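Local coordinates for uncharacterized protein AF_0941 (Archaeoglobus fulgidus, PDB 1YOZ) that is of unknown function, an all-helical archaeal protein of the AF0941-like family whose assembly contains two copies of the chain, at residues B[79-82]-B[83-87]; B[68-71]-B[72-76]. All coordinates share one frame; numbering follows the deposited sequence.

Contact 1: residues B[79-82]-B[83-87]; sequences FERL and KEFAE
Lys83 runs beside Phe79 and Glu80, one turn back on the same helix, and its aliphatic chain does the touching. With chi1 at -85° its CG is anti to the carbonyl carbon, which sends the chain back toward the preceding turn; there CD of Lys83 comes 3.7 Å from CE2 of the Phe79 ring, the two side chains crossing at a slant. Glu80 and Lys83 lie alongside each other and point the same way, with OE1 of Glu80 4.0 Å from CD of Lys83. Their charged ends do not meet, and the ammonium nitrogen NZ is instead hydrogen-bonded to the carbonyl oxygen of Lys95.

On another side of the helix Arg81 crosses both Glu84 and Phe85 obliquely. NH1 of Arg81 stands at the edge of the Phe85 ring, 3.9 Å from CD1 of Phe85, and the guanidinium and ring planes are turned 70° apart. The same Arg81 NH1 is 4.0 Å from OE1 of Glu84, which sits well out of the guanidinium plane, so the attraction is probably one of charge alone. Beneath these side chains the i to i+4 bonds continue unbroken: Lys83 N to Phe79 O is nearly straight at 177°, and Ala86 N to Leu82 O measures 2.8 Å.

Leu82 and Phe85 both touch Ile16 of helix 8-18, Leu82 and Ala86 pack on helix 26-29, and Phe79 rests on Leu97 in a loop.

Contact 2: residues B[68-71]-B[72-76]; sequences KTYV and VSQLS
A break between two consecutive helices is the setting here: helix 57-73 gives way to helix 75-88 at Gln74, which leaves helical backbone angles and occupies the N-cap position of the second helix. Tyr70 spans the junction. Tyr70 O accepts from Gln74 N (2.8 Å, i to i+4) and from Leu75 N (2.9 Å, i to i+5), the first donor tilted 31° from the carbonyl plane and the second almost in line with the carbonyl. With CG anti to the backbone N (chi1 179°), the Tyr70 ring extends over the start of the next helix. CB of Gln74 makes a CH-pi contact with its face, 4.1 Å from the Tyr70 ring centroid and 28° off the normal, while CB of Leu75 lies 3.9 Å from CE2 of Tyr70. Val71 and Leu75 run side by side, with CG1 of Val71 4.2 Å from CD2 of Leu75.

A water bridges the break, donating to Val71 O at 2.8 Å and accepting from Ser76 N at 3.0 Å. The hydroxyl of Tyr70 is hydrogen-bonded to ND1 of His78, in the second helix, and Val71 packs on Ile105 and Ile109 of helix 99-113.

Chemically, the doubled bonding at Tyr70 O and the water between Val71 O and Ser76 N keep backbone polar groups paired where the i to i+4 pattern is interrupted, and the buried Tyr70 ring, from the first helix, lies with one face on Gln74 CB and Leu75 N at the start of the second.

The two contacts come in series along the chain, contact 2 closing at residue 76 before contact 1 opens at residue 79. They lie about 16 Å apart, centre to centre, and share helix 75-88: contact 2 includes its first residues, contact 1 its later turns. No touch joins them directly beyond this common helix. Contact 2 lies nearer the middle of the chain, its centre about 8 Å from the chain's centre, bordered by helices 32-51 and 99-113, whereas the centre of contact 1 is about 15 Å out, bordered by helix 26-29. Helix 8-18 packs on both, so the junction at Gln74 redirects the chain while one helix runs along both contacts.

Contact 1: residues B[79-82]-B[83-87]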
# COMPACT_ATOMS: atom_id res chain seq x y z
N PHE B 79 11.85 2.33 -6.10
CA PHE B 79 13.00 1.96 -6.93
C PHE B 79 14.29 2.62 -6.40
O PHE B 79 15.29 1.95 -6.15
CB PHE B 79 12.75 2.42 -8.35
CG PHE B 79 13.76 1.91 -9.37
CD1 PHE B 79 13.44 0.83 -10.17
CD2 PHE B 79 14.98 2.57 -9.56
CE1 PHE B 79 14.35 0.35 -11.14
CE2 PHE B 79 15.90 2.12 -10.54
CZ PHE B 79 15.59 1.01 -11.32
N GLU B 80 14.21 3.93 -6.16
CA GLU B 80 15.34 4.73 -5.71
C GLU B 80 15.73 4.42 -4.28
O GLU B 80 16.91 4.27 -3.99
CB GLU B 80 14.97 6.21 -5.87
CG GLU B 80 14.80 6.60 -7.34
CD GLU B 80 16.04 6.36 -8.18
OE1 GLU B 80 17.19 6.50 -7.65
OE2 GLU B 80 15.86 6.05 -9.38
N ARG B 81 14.75 4.32 -3.39
CA ARG B 81 14.97 3.75 -2.06
C ARG B 81 15.86 2.50 -2.10
O ARG B 81 16.81 2.38 -1.32
CB ARG B 81 13.61 3.38 -1.44
CG ARG B 81 13.45 3.63 0.06
CD ARG B 81 14.44 2.82 0.91
NE ARG B 81 14.05 2.74 2.32
CZ ARG B 81 14.91 2.60 3.33
NH1 ARG B 81 16.22 2.54 3.08
NH2 ARG B 81 14.47 2.53 4.58
N LEU B 82 15.55 1.58 -3.00
CA LEU B 82 16.17 0.27 -2.96
C LEU B 82 17.60 0.27 -3.49
O LEU B 82 18.45 -0.45 -2.95
CB LEU B 82 15.30 -0.74 -3.72
CG LEU B 82 15.70 -2.21 -3.64
CD1 LEU B 82 15.92 -2.65 -2.16
CD2 LEU B 82 14.66 -3.07 -4.34
N LYS B 83 17.83 1.06 -4.54
CA LYS B 83 19.15 1.49 -5.01
C LYS B 83 19.98 2.09 -3.87
O LYS B 83 21.10 1.68 -3.62
CB LYS B 83 18.97 2.56 -6.10
CG LYS B 83 18.75 2.00 -7.49
CD LYS B 83 18.93 3.07 -8.58
CE LYS B 83 20.37 3.27 -8.93
NZ LYS B 83 20.53 3.99 -10.20
N GLU B 84 19.38 3.05 -3.17
CA GLU B 84 20.02 3.75 -2.08
C GLU B 84 20.31 2.78 -0.96
O GLU B 84 21.36 2.87 -0.31
CB GLU B 84 19.15 4.95 -1.64
CG GLU B 84 19.02 5.29 -0.14
CD GLU B 84 17.62 5.89 0.21
OE1 GLU B 84 17.29 6.07 1.41
OE2 GLU B 84 16.82 6.15 -0.72
N PHE B 85 19.40 1.82 -0.75
CA PHE B 85 19.61 0.76 0.23
C PHE B 85 20.74 -0.19 -0.16
O PHE B 85 21.62 -0.48 0.65
CB PHE B 85 18.31 -0.02 0.50
CG PHE B 85 18.46 -1.10 1.49
CD1 PHE B 85 18.23 -0.85 2.84
CD2 PHE B 85 18.86 -2.37 1.10
CE1 PHE B 85 18.40 -1.85 3.78
CE2 PHE B 85 19.03 -3.38 2.04
CZ PHE B 85 18.80 -3.11 3.38
N ALA B 86 20.71 -0.68 -1.40
CA ALA B 86 21.75 -1.60 -1.88
C ALA B 86 23.13 -0.95 -1.93
O ALA B 86 24.13 -1.62 -1.72
CB ALA B 86 21.37 -2.18 -3.23
N GLU B 87 23.17 0.35 -2.21
CA GLU B 87 24.44 1.08 -2.27
C GLU B 87 25.10 1.19 -0.90
O GLU B 87 26.22 0.72 -0.72
CB GLU B 87 24.27 2.45 -2.91
CG GLU B 87 25.57 3.03 -3.44
CD GLU B 87 26.20 4.01 -2.47
OE1 GLU B 87 25.60 5.08 -2.24
OE2 GLU B 87 27.30 3.71 -1.94

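Contact 2: residues B[68-71]-B[72-76]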
# COMPACT_ATOMS: atom_id res chain seq x y z
N LYS B 68 -2.55 0.36 -9.40
CA LYS B 68 -2.40 1.46 -10.39
C LYS B 68 -1.83 2.72 -9.75
O LYS B 68 -0.79 3.25 -10.17
CB LYS B 68 -3.78 1.72 -11.05
CG LYS B 68 -3.79 2.93 -11.97
CD LYS B 68 -5.25 3.41 -12.23
CE LYS B 68 -5.67 2.89 -13.58
NZ LYS B 68 -7.15 3.11 -13.81
N THR B 69 -2.47 3.19 -8.67
CA THR B 69 -1.88 4.33 -7.91
C THR B 69 -0.48 4.08 -7.32
O THR B 69 0.34 5.01 -7.26
CB THR B 69 -2.92 4.94 -6.87
OG1 THR B 69 -3.35 3.95 -5.95
CG2 THR B 69 -4.15 5.32 -7.60
N TYR B 70 -0.15 2.84 -6.95
CA TYR B 70 1.23 2.52 -6.54
C TYR B 70 2.15 2.74 -7.69
O TYR B 70 3.23 3.32 -7.53
CB TYR B 70 1.38 1.04 -6.10
CG TYR B 70 2.80 0.70 -5.69
CD1 TYR B 70 3.24 0.87 -4.37
CD2 TYR B 70 3.72 0.18 -6.61
CE1 TYR B 70 4.54 0.55 -3.99
CE2 TYR B 70 5.04 -0.13 -6.21
CZ TYR B 70 5.43 0.06 -4.90
OH TYR B 70 6.71 -0.20 -4.50
N VAL B 71 1.77 2.26 -8.88
CA VAL B 71 2.71 2.37 -10.00
C VAL B 71 2.91 3.86 -10.37
O VAL B 71 4.04 4.35 -10.49
CB VAL B 71 2.27 1.53 -11.18
CG1 VAL B 71 3.02 1.90 -12.49
CG2 VAL B 71 2.52 0.05 -10.83
N VAL B 72 1.81 4.58 -10.54
CA VAL B 72 1.98 5.98 -10.95
C VAL B 72 2.72 6.87 -9.95
O VAL B 72 3.40 7.81 -10.38
CB VAL B 72 0.67 6.63 -11.44
CG1 VAL B 72 -0.08 5.74 -12.43
CG2 VAL B 72 -0.20 6.98 -10.27
N SER B 73 2.61 6.59 -8.64
CA SER B 73 2.98 7.52 -7.56
C SER B 73 4.03 7.03 -6.57
O SER B 73 4.60 7.86 -5.86
CB SER B 73 1.75 7.91 -6.73
OG SER B 73 0.76 8.59 -7.49
N GLN B 74 4.28 5.72 -6.46
CA GLN B 74 5.23 5.21 -5.48
C GLN B 74 6.34 4.38 -6.10
O GLN B 74 7.40 4.24 -5.50
CB GLN B 74 4.55 4.33 -4.42
CG GLN B 74 3.71 5.06 -3.39
CD GLN B 74 4.53 6.02 -2.54
OE1 GLN B 74 5.52 5.64 -1.90
NE2 GLN B 74 4.11 7.29 -2.53
N LEU B 75 6.08 3.74 -7.24
CA LEU B 75 7.09 2.81 -7.80
C LEU B 75 8.47 3.48 -8.03
O LEU B 75 9.50 2.92 -7.65
CB LEU B 75 6.54 2.09 -9.04
CG LEU B 75 7.51 1.25 -9.90
CD1 LEU B 75 7.97 -0.00 -9.15
CD2 LEU B 75 6.86 0.86 -11.24
N SER B 76 8.52 4.69 -8.63
CA SER B 76 9.86 5.36 -8.77
C SER B 76 10.58 5.63 -7.45
O SER B 76 11.79 5.52 -7.36
CB SER B 76 9.76 6.69 -9.56
OG SER B 76 8.90 7.60 -8.88
O HOH W 1 6.13 6.09 -9.83